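Local coordinates for protein branched-chain alpha-ketoacid decarboxylase (Lactococcus lactis, PDB 2VBF) that probably decarboxylates branched-chain and aromatic alpha-keto acids to aldehydes, using bound thiamine diphosphate and a magnesium ion, at residues Y77-Y82 / I427-A433; A398-F404 / F418-P422; P47-N51 / F133-T137. One frame throughout, in Å; residues are numbered along the deposited sequence.

Contact 1. Residues Y77-Y82 / I427-A433; sequences YMADGY and IGYTFPA. With TPP (thiamine diphosphate), chain F.
Asp80 OD1 takes two partners: the hydroxyl OH of Tyr429, which donates to it across the contact at 2.6 Å, and Arg84, which adds a salt bridge from one turn further along helix 72-86. The hydroxyl comes from above the carboxylate plane, about 50° out of it. The other oxygen of Asp80 is bound to Ser109, so both ends of this buried carboxylate have a mate and its rotation is fixed. Tyr429 can reach that far because its CG is anti to the backbone N (chi1 163°). Its ring then presents an edge to the face of Tyr77, CD1 to CD1 at 3.6 Å, in an offset edge-to-face pair. The same face of Tyr77 receives Tyr429 CA, 3.7 Å from the ring centroid and close to the ring normal, a good CH-pi contact. Pro432 closes in at the rim of Tyr77 and also receives Met78, whose bent chain brings CE to 3.9 Å from Pro432 CB. Further along, the two helices come very close: the CA atoms of Gly81 and Ala433 are 4.0 Å apart, and any side chain at Gly81 would run into Ala433 O. At the other end, Tyr77 OH binds Ser426 and shares a water with Ile427 O. Ile427 turns its side chain away from the helix 72-86 segment and wedges into the cofactor, CG1 lying 3.4 Å from N3' of the thiamine diphosphate pyrimidine and CG2 3.7 Å from S1 of its thiazolium. Such a bulky aliphatic residue, wedged between pyrimidine and thiazolium, supports the V conformation characteristic of thiamine diphosphate enzymes.

Contact 2. Residues A398-F404 / F418-P422; sequences AEQGTSF and FIGQP. With TPP (thiamine diphosphate), chain F.
Phe404 and Phe418 cross at about a right angle, with Phe404 CE1 meeting the edge of the Phe418 ring 4.0 Å from CE2. Both side chains leave their backbones with CG anti to N (chi1 179° in Phe404), which carries the Phe404 ring from the first turn of its helix across to the segment 418-422. Pro422 also lies crosswise to Phe404, with Pro422 CB 3.7 Å from Phe404 CZ. Ala398 CB fills in against Phe418 CZ. Gly420 passes so close to Phe404 that a CB there would clash with CE1. Gln400 points its NE2 at a face of Phe404, 3.4 Å above the ring plane and toward the rim, with the rest of the amide tilted away. This bent side chain is tied to the facing segment through water: one water accepts from Gln400 NE2 and from Gln421 N while donating to Ala398 O, and a second donates to both Gln400 OE1 and Pro422 O. The direct polar link is Ala398 N to Ile419 O, 3.0 Å long and nearly straight at 161°. Beyond the two phenylalanines, Thr402 holds the cofactor diphosphate, its OG1 donating to O2B at 2.7 Å and its backbone N shared between O2B and O1B. Gly401, the N-cap just before it, passes where a side chain would strike the diphosphate. The whole belongs to a beta-alpha-beta unit: strand 394-398 runs parallel to the outermost strand 417-419, helix 402-407 connects them and packs Ala407 on Ala398 and Phe418, and strand 445-451 flanks 394-398 on its other side.

Contact 3. Residues P47-N51 / F133-T137; sequences PGDYN and FVHHT. With TPP (thiamine diphosphate), chain D.
Tyr50 and His135 lie with ring planes almost parallel, 9° apart, but slid so that the rings barely overlap and the Tyr50 hydroxyl sits over the imidazole centre, 3.0 Å above its plane. At the phenol edge, Tyr50 OH donates to His135 O at 2.8 Å. Asp49 CG sits between its backbone N and carbonyl carbon (chi1 72°), which brings OD1 over a face of the Tyr50 ring and up to His135. At one corner of the His135 edge, NE2 donates to Asp49 OD1 at 2.8 Å, nearly straight and on the syn side. His135 puts CD2 over a face of His136, whose CD2 touches Tyr50 CE2 at 3.6 Å. A water joins Asp49 OD1 to His136 NE2, and His136 CE1 stands 3.3 Å from N4' of thiamine diphosphate. A leucine in place of Tyr50 would probably leave His135 O without its donor and open a gap over the imidazole face where the hydroxyl now sits. The second subunit adds its Asp308 at His135 ND1 and its Trp424 O at His136 ND1. Here the loop from strand 42-45 to helix 52-60 meets the loop between helices 125-130 and 145-149, with Thr94 of strand 89-94 touching both Tyr50 and His136.

In the fold
All three contacts are buried, but differently. Contacts 1 and 2 lie near the middle of the chain, border one thiamine diphosphate and touch each other: Glu399 OE1 probably accepts from Thr430 OG1 (2.7 Å) and Gly428 N (2.9 Å), tying the loop after strand 394-398 to the turn that leads into helix 430-440. Contact 1 joins helices of the N-terminal and C-terminal cofactor-binding regions, whereas contact 2 stays within the C-terminal one. Contact 3, its centre about 30 Å from that of the chain, is covered by the second subunit and borders the other thiamine diphosphate. Close helix packing marks contact 1, aromatic packing with bridging waters contact 2, and histidine-rich polar bonding contact 3.

Contact 1. Residues Y77-Y82 / I427-A433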
# COMPACT_ATOMS: atom_id res chain seq x y z
N TYR A 77 -6.06 -1.16 -7.22
CA TYR A 77 -7.50 -1.11 -6.98
C TYR A 77 -8.25 -0.63 -8.23
O TYR A 77 -9.32 -1.15 -8.58
CB TYR A 77 -7.80 -0.15 -5.83
CG TYR A 77 -7.40 -0.59 -4.42
CD1 TYR A 77 -7.27 -1.93 -4.06
CD2 TYR A 77 -7.25 0.38 -3.42
CE1 TYR A 77 -6.97 -2.30 -2.73
CE2 TYR A 77 -6.95 0.02 -2.11
CZ TYR A 77 -6.81 -1.31 -1.78
OH TYR A 77 -6.52 -1.63 -0.48
N MET A 78 -7.70 0.40 -8.86
CA MET A 78 -8.33 0.98 -10.05
C MET A 78 -8.38 -0.01 -11.20
O MET A 78 -9.41 -0.13 -11.86
CB MET A 78 -7.59 2.24 -10.48
CG MET A 78 -8.35 3.07 -11.52
SD MET A 78 -7.78 4.79 -11.69
CE MET A 78 -8.17 5.44 -10.08
N ALA A 79 -7.26 -0.70 -11.42
CA ALA A 79 -7.18 -1.76 -12.43
C ALA A 79 -8.20 -2.89 -12.17
O ALA A 79 -8.85 -3.39 -13.10
CB ALA A 79 -5.76 -2.31 -12.51
N ASP A 80 -8.37 -3.26 -10.91
CA ASP A 80 -9.37 -4.25 -10.51
C ASP A 80 -10.79 -3.79 -10.90
O ASP A 80 -11.51 -4.51 -11.59
CB ASP A 80 -9.21 -4.54 -9.01
CG ASP A 80 -10.15 -5.60 -8.49
OD1 ASP A 80 -11.38 -5.46 -8.65
OD2 ASP A 80 -9.65 -6.54 -7.84
N GLY A 81 -11.20 -2.58 -10.50
CA GLY A 81 -12.49 -2.03 -10.92
C GLY A 81 -12.67 -1.99 -12.43
O GLY A 81 -13.73 -2.34 -12.95
N TYR A 82 -11.64 -1.57 -13.13
CA TYR A 82 -11.67 -1.55 -14.60
C TYR A 82 -11.90 -2.95 -15.14
O TYR A 82 -12.70 -3.14 -16.06
CB TYR A 82 -10.36 -0.98 -15.10
CG TYR A 82 -10.23 -0.72 -16.60
CD1 TYR A 82 -10.46 0.54 -17.13
CD2 TYR A 82 -9.79 -1.72 -17.45
CE1 TYR A 82 -10.28 0.80 -18.49
CE2 TYR A 82 -9.61 -1.47 -18.82
CZ TYR A 82 -9.86 -0.21 -19.33
OH TYR A 82 -9.67 0.04 -20.70
N ILE A 427 -10.77 -2.16 2.80
CA ILE A 427 -11.38 -0.83 2.81
C ILE A 427 -10.49 0.17 2.08
O ILE A 427 -9.26 0.13 2.20
CB ILE A 427 -11.78 -0.31 4.23
CG1 ILE A 427 -10.59 -0.20 5.20
CG2 ILE A 427 -12.89 -1.20 4.82
CD1 ILE A 427 -10.87 0.75 6.39
N GLY A 428 -11.15 1.07 1.35
CA GLY A 428 -10.49 2.04 0.49
C GLY A 428 -10.53 1.62 -0.97
O GLY A 428 -10.47 2.47 -1.84
N TYR A 429 -10.59 0.31 -1.21
CA TYR A 429 -10.67 -0.26 -2.55
C TYR A 429 -11.65 0.49 -3.46
O TYR A 429 -11.34 0.77 -4.61
CB TYR A 429 -11.07 -1.75 -2.47
CG TYR A 429 -11.59 -2.31 -3.78
CD1 TYR A 429 -10.71 -2.68 -4.78
CD2 TYR A 429 -12.95 -2.46 -4.00
CE1 TYR A 429 -11.19 -3.19 -5.99
CE2 TYR A 429 -13.44 -2.96 -5.20
CZ TYR A 429 -12.55 -3.31 -6.20
OH TYR A 429 -13.02 -3.80 -7.40
N THR A 430 -12.85 0.76 -2.93
CA THR A 430 -13.96 1.19 -3.79
C THR A 430 -13.77 2.54 -4.50
O THR A 430 -14.35 2.75 -5.57
CB THR A 430 -15.31 1.22 -3.05
OG1 THR A 430 -15.20 2.03 -1.88
CG2 THR A 430 -15.75 -0.22 -2.70
N PHE A 431 -12.99 3.44 -3.92
CA PHE A 431 -12.83 4.76 -4.52
C PHE A 431 -12.03 4.67 -5.82
O PHE A 431 -12.57 4.96 -6.89
CB PHE A 431 -12.35 5.82 -3.50
CG PHE A 431 -12.12 7.19 -4.12
CD1 PHE A 431 -13.11 7.78 -4.93
CD2 PHE A 431 -10.96 7.88 -3.88
CE1 PHE A 431 -12.88 9.04 -5.51
CE2 PHE A 431 -10.73 9.14 -4.47
CZ PHE A 431 -11.71 9.72 -5.27
N PRO A 432 -10.76 4.21 -5.79
CA PRO A 432 -10.11 4.02 -7.09
C PRO A 432 -10.84 3.01 -8.00
O PRO A 432 -10.89 3.19 -9.23
CB PRO A 432 -8.70 3.52 -6.72
CG PRO A 432 -8.51 3.91 -5.28
CD PRO A 432 -9.87 3.87 -4.66
N ALA A 433 -11.38 1.95 -7.42
CA ALA A 433 -12.08 0.93 -8.21
C ALA A 433 -13.29 1.52 -8.96
O ALA A 433 -13.50 1.23 -10.15
CB ALA A 433 -12.52 -0.24 -7.32
N1' TPP F . -7.85 -2.30 6.78
C2' TPP F . -8.12 -2.71 5.50
CM2 TPP F . -7.13 -2.41 4.41
N3' TPP F . -9.28 -3.39 5.24
C4' TPP F . -10.17 -3.68 6.26
N4' TPP F . -11.27 -4.35 5.97
C5' TPP F . -9.91 -3.25 7.56
C6' TPP F . -8.74 -2.56 7.82
C7' TPP F . -10.89 -3.51 8.69
N3 TPP F . -12.13 -2.77 8.53
C2 TPP F . -13.31 -3.24 7.99
S1 TPP F . -14.55 -2.20 7.95
C5 TPP F . -13.63 -1.08 8.68
C4 TPP F . -12.32 -1.49 8.97
CM4 TPP F . -11.28 -0.65 9.64
C6 TPP F . -14.26 0.26 9.00
C7 TPP F . -14.78 1.02 7.80
O7 TPP F . -15.30 2.23 8.29
PA TPP F . -16.09 3.26 7.36
O1A TPP F . -15.49 3.32 5.98
O2A TPP F . -16.08 4.61 8.06
O3A TPP F . -17.54 2.56 7.23
PB TPP F . -18.83 2.73 8.20
O1B TPP F . -19.14 1.36 8.72
O2B TPP F . -19.94 3.20 7.30
O3B TPP F . -18.54 3.73 9.29
O HOH W 1 -6.71 0.33 1.14

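Contact 2. Residues A398-F404 / F418-P422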
# COMPACT_ATOMS: atom_id res chain seq x y z
N ALA A 398 -20.01 -0.08 -3.64
CA ALA A 398 -20.26 0.05 -2.20
C ALA A 398 -19.15 -0.55 -1.33
O ALA A 398 -18.83 -1.73 -1.44
CB ALA A 398 -21.60 -0.55 -1.83
N GLU A 399 -18.61 0.29 -0.46
CA GLU A 399 -17.46 -0.08 0.37
C GLU A 399 -17.87 -0.91 1.58
O GLU A 399 -18.97 -0.75 2.12
CB GLU A 399 -16.75 1.19 0.84
CG GLU A 399 -15.43 0.97 1.60
CD GLU A 399 -14.46 0.16 0.78
OE1 GLU A 399 -13.70 0.76 -0.00
OE2 GLU A 399 -14.47 -1.08 0.92
N GLN A 400 -16.98 -1.80 2.01
CA GLN A 400 -17.14 -2.52 3.28
C GLN A 400 -17.43 -1.52 4.41
O GLN A 400 -16.77 -0.48 4.51
CB GLN A 400 -15.89 -3.36 3.59
CG GLN A 400 -15.64 -4.48 2.57
CD GLN A 400 -16.84 -5.41 2.42
OE1 GLN A 400 -17.18 -6.16 3.35
NE2 GLN A 400 -17.48 -5.36 1.26
N GLY A 401 -18.42 -1.85 5.23
CA GLY A 401 -19.01 -0.91 6.17
C GLY A 401 -20.50 -0.81 5.95
O GLY A 401 -21.11 -1.65 5.29
N THR A 402 -21.11 0.23 6.53
CA THR A 402 -22.55 0.40 6.39
C THR A 402 -22.96 0.43 4.91
O THR A 402 -24.02 -0.07 4.57
CB THR A 402 -23.09 1.64 7.14
OG1 THR A 402 -22.56 2.85 6.58
CG2 THR A 402 -22.74 1.55 8.63
N SER A 403 -22.12 1.03 4.07
CA SER A 403 -22.44 1.15 2.63
C SER A 403 -22.67 -0.21 1.95
O SER A 403 -23.71 -0.43 1.31
CB SER A 403 -21.35 1.92 1.89
OG SER A 403 -21.29 3.28 2.27
N PHE A 404 -21.72 -1.14 2.09
CA PHE A 404 -21.89 -2.45 1.47
C PHE A 404 -23.12 -3.16 2.00
O PHE A 404 -23.92 -3.67 1.22
CB PHE A 404 -20.66 -3.35 1.67
CG PHE A 404 -20.83 -4.71 1.06
CD1 PHE A 404 -20.63 -4.89 -0.29
CD2 PHE A 404 -21.22 -5.80 1.82
CE1 PHE A 404 -20.79 -6.14 -0.87
CE2 PHE A 404 -21.37 -7.05 1.26
CZ PHE A 404 -21.18 -7.22 -0.10
N PHE A 418 -23.23 -3.78 -10.05
CA PHE A 418 -22.80 -3.59 -8.67
C PHE A 418 -21.33 -4.01 -8.58
O PHE A 418 -20.91 -5.00 -9.19
CB PHE A 418 -23.66 -4.44 -7.76
CG PHE A 418 -23.46 -4.18 -6.30
CD1 PHE A 418 -24.27 -3.28 -5.63
CD2 PHE A 418 -22.49 -4.88 -5.58
CE1 PHE A 418 -24.10 -3.05 -4.25
CE2 PHE A 418 -22.33 -4.66 -4.22
CZ PHE A 418 -23.13 -3.75 -3.56
N ILE A 419 -20.56 -3.24 -7.81
CA ILE A 419 -19.22 -3.62 -7.44
C ILE A 419 -19.10 -3.54 -5.90
O ILE A 419 -19.33 -2.50 -5.29
CB ILE A 419 -18.16 -2.75 -8.10
CG1 ILE A 419 -18.14 -3.00 -9.61
CG2 ILE A 419 -16.79 -3.04 -7.45
CD1 ILE A 419 -17.15 -2.12 -10.39
N GLY A 420 -18.80 -4.69 -5.31
CA GLY A 420 -18.48 -4.82 -3.90
C GLY A 420 -17.44 -5.93 -3.77
O GLY A 420 -17.30 -6.77 -4.65
N GLN A 421 -16.72 -5.93 -2.65
CA GLN A 421 -15.56 -6.81 -2.48
C GLN A 421 -15.68 -7.57 -1.16
O GLN A 421 -14.86 -7.40 -0.27
CB GLN A 421 -14.28 -5.97 -2.53
CG GLN A 421 -12.99 -6.73 -2.76
CD GLN A 421 -11.76 -5.89 -2.49
OE1 GLN A 421 -11.72 -5.12 -1.51
NE2 GLN A 421 -10.75 -6.01 -3.34
N PRO A 422 -16.72 -8.41 -1.02
CA PRO A 422 -16.98 -9.03 0.29
C PRO A 422 -16.02 -10.12 0.75
O PRO A 422 -15.95 -10.39 1.96
CB PRO A 422 -18.38 -9.62 0.12
CG PRO A 422 -18.50 -9.87 -1.35
CD PRO A 422 -17.73 -8.79 -2.02
N1' TPP F . -7.85 -2.30 6.78
C2' TPP F . -8.12 -2.71 5.50
CM2 TPP F . -7.13 -2.41 4.41
N3' TPP F . -9.28 -3.39 5.24
C4' TPP F . -10.17 -3.68 6.26
N4' TPP F . -11.27 -4.35 5.97
C5' TPP F . -9.91 -3.25 7.56
C6' TPP F . -8.74 -2.56 7.82
C7' TPP F . -10.89 -3.51 8.69
N3 TPP F . -12.13 -2.77 8.53
C2 TPP F . -13.31 -3.24 7.99
S1 TPP F . -14.55 -2.20 7.95
C5 TPP F . -13.63 -1.08 8.68
C4 TPP F . -12.32 -1.49 8.97
CM4 TPP F . -11.28 -0.65 9.64
C6 TPP F . -14.26 0.26 9.00
C7 TPP F . -14.78 1.02 7.80
O7 TPP F . -15.30 2.23 8.29
PA TPP F . -16.09 3.26 7.36
O1A TPP F . -15.49 3.32 5.98
O2A TPP F . -16.08 4.61 8.06
O3A TPP F . -17.54 2.56 7.23
PB TPP F . -18.83 2.73 8.20
O1B TPP F . -19.14 1.36 8.72
O2B TPP F . -19.94 3.20 7.30
O3B TPP F . -18.54 3.73 9.29
O HOH W 2 -16.74 -3.64 -1.01
O HOH W 3 -13.92 -3.16 -0.67
O HOH W 4 -16.54 -8.76 4.10

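Contact 3. Residues P47-N51 / F133-T137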
# COMPACT_ATOMS: atom_id res chain seq x y z
N PRO A 47 4.91 6.00 -12.57
CA PRO A 47 6.23 5.90 -13.18
C PRO A 47 7.39 5.65 -12.22
O PRO A 47 7.30 5.97 -11.03
CB PRO A 47 6.43 7.29 -13.84
CG PRO A 47 5.13 7.92 -13.86
CD PRO A 47 4.38 7.37 -12.69
N GLY A 48 8.48 5.10 -12.75
CA GLY A 48 9.75 5.03 -12.07
C GLY A 48 10.83 4.86 -13.12
O GLY A 48 10.53 4.51 -14.26
N ASP A 49 12.07 5.12 -12.76
CA ASP A 49 13.14 5.09 -13.76
C ASP A 49 13.21 3.73 -14.49
O ASP A 49 13.55 3.69 -15.67
CB ASP A 49 14.50 5.55 -13.19
CG ASP A 49 15.13 4.56 -12.24
OD1 ASP A 49 14.44 4.01 -11.37
OD2 ASP A 49 16.36 4.33 -12.36
N TYR A 50 12.83 2.65 -13.82
CA TYR A 50 12.86 1.31 -14.42
C TYR A 50 11.69 1.05 -15.39
O TYR A 50 11.62 -0.04 -15.98
CB TYR A 50 12.84 0.23 -13.32
CG TYR A 50 14.00 0.28 -12.32
CD1 TYR A 50 15.29 0.59 -12.73
CD2 TYR A 50 13.80 -0.00 -10.96
CE1 TYR A 50 16.35 0.61 -11.83
CE2 TYR A 50 14.84 0.04 -10.06
CZ TYR A 50 16.12 0.34 -10.49
OH TYR A 50 17.17 0.35 -9.59
N ASN A 51 10.78 2.00 -15.57
CA ASN A 51 9.70 1.81 -16.56
C ASN A 51 9.44 2.97 -17.53
O ASN A 51 8.48 2.91 -18.29
CB ASN A 51 8.40 1.35 -15.87
CG ASN A 51 7.75 2.43 -15.03
OD1 ASN A 51 7.86 3.62 -15.32
ND2 ASN A 51 6.98 2.00 -14.02
N PHE A 133 24.01 -3.37 -6.20
CA PHE A 133 23.24 -2.84 -5.08
C PHE A 133 22.56 -1.56 -5.52
O PHE A 133 22.97 -0.45 -5.16
CB PHE A 133 24.17 -2.58 -3.88
CG PHE A 133 24.71 -3.83 -3.21
CD1 PHE A 133 24.50 -5.11 -3.73
CD2 PHE A 133 25.44 -3.71 -2.04
CE1 PHE A 133 25.00 -6.25 -3.08
CE2 PHE A 133 25.94 -4.83 -1.40
CZ PHE A 133 25.72 -6.10 -1.92
N VAL A 134 21.52 -1.70 -6.33
CA VAL A 134 20.78 -0.56 -6.84
C VAL A 134 19.51 -0.27 -6.03
O VAL A 134 18.98 -1.11 -5.26
CB VAL A 134 20.40 -0.75 -8.32
CG1 VAL A 134 21.68 -0.74 -9.20
CG2 VAL A 134 19.56 -2.04 -8.52
N HIS A 135 19.00 0.94 -6.23
CA HIS A 135 17.79 1.37 -5.56
C HIS A 135 16.61 0.43 -5.83
O HIS A 135 16.50 -0.15 -6.91
CB HIS A 135 17.44 2.82 -5.92
CG HIS A 135 17.12 3.04 -7.37
ND1 HIS A 135 18.08 3.24 -8.33
CD2 HIS A 135 15.93 3.14 -8.01
CE1 HIS A 135 17.51 3.42 -9.51
NE2 HIS A 135 16.20 3.38 -9.34
N HIS A 136 15.74 0.32 -4.82
CA HIS A 136 14.58 -0.56 -4.81
C HIS A 136 14.96 -2.04 -4.70
O HIS A 136 14.21 -2.90 -5.15
CB HIS A 136 13.62 -0.39 -6.01
CG HIS A 136 13.23 1.02 -6.33
ND1 HIS A 136 13.24 2.05 -5.42
CD2 HIS A 136 12.75 1.55 -7.48
CE1 HIS A 136 12.83 3.16 -6.01
NE2 HIS A 136 12.52 2.88 -7.26
N THR A 137 16.12 -2.33 -4.11
CA THR A 137 16.51 -3.71 -3.79
C THR A 137 16.89 -3.82 -2.32
O THR A 137 16.97 -2.80 -1.62
CB THR A 137 17.71 -4.21 -4.65
OG1 THR A 137 18.93 -3.61 -4.24
CG2 THR A 137 17.45 -3.91 -6.13
N1' TPP D . 6.91 4.86 -6.73
C2' TPP D . 7.45 4.65 -5.48
CM2 TPP D . 6.62 4.04 -4.40
N3' TPP D . 8.76 4.99 -5.26
C4' TPP D . 9.53 5.55 -6.27
N4' TPP D . 10.80 5.82 -5.98
C5' TPP D . 8.98 5.79 -7.53
C6' TPP D . 7.65 5.44 -7.75
C7' TPP D . 9.81 6.43 -8.65
N3 TPP D . 10.14 7.84 -8.37
C2 TPP D . 11.32 8.30 -7.81
S1 TPP D . 11.44 9.91 -7.61
C5 TPP D . 9.97 10.08 -8.26
C4 TPP D . 9.34 8.89 -8.66
CM4 TPP D . 7.98 8.79 -9.30
C6 TPP D . 9.46 11.48 -8.40
C7 TPP D . 9.25 12.21 -7.07
O7 TPP D . 8.68 13.46 -7.43
PA TPP D . 8.61 14.70 -6.41
O1A TPP D . 8.19 14.14 -5.06
O2A TPP D . 7.61 15.69 -6.97
O3A TPP D . 10.12 15.22 -6.29
PB TPP D . 10.85 16.39 -7.16
O1B TPP D . 12.02 15.72 -7.82
O2B TPP D . 11.28 17.44 -6.17
O3B TPP D . 9.84 16.95 -8.12
O HOH W 5 11.95 3.40 -10.19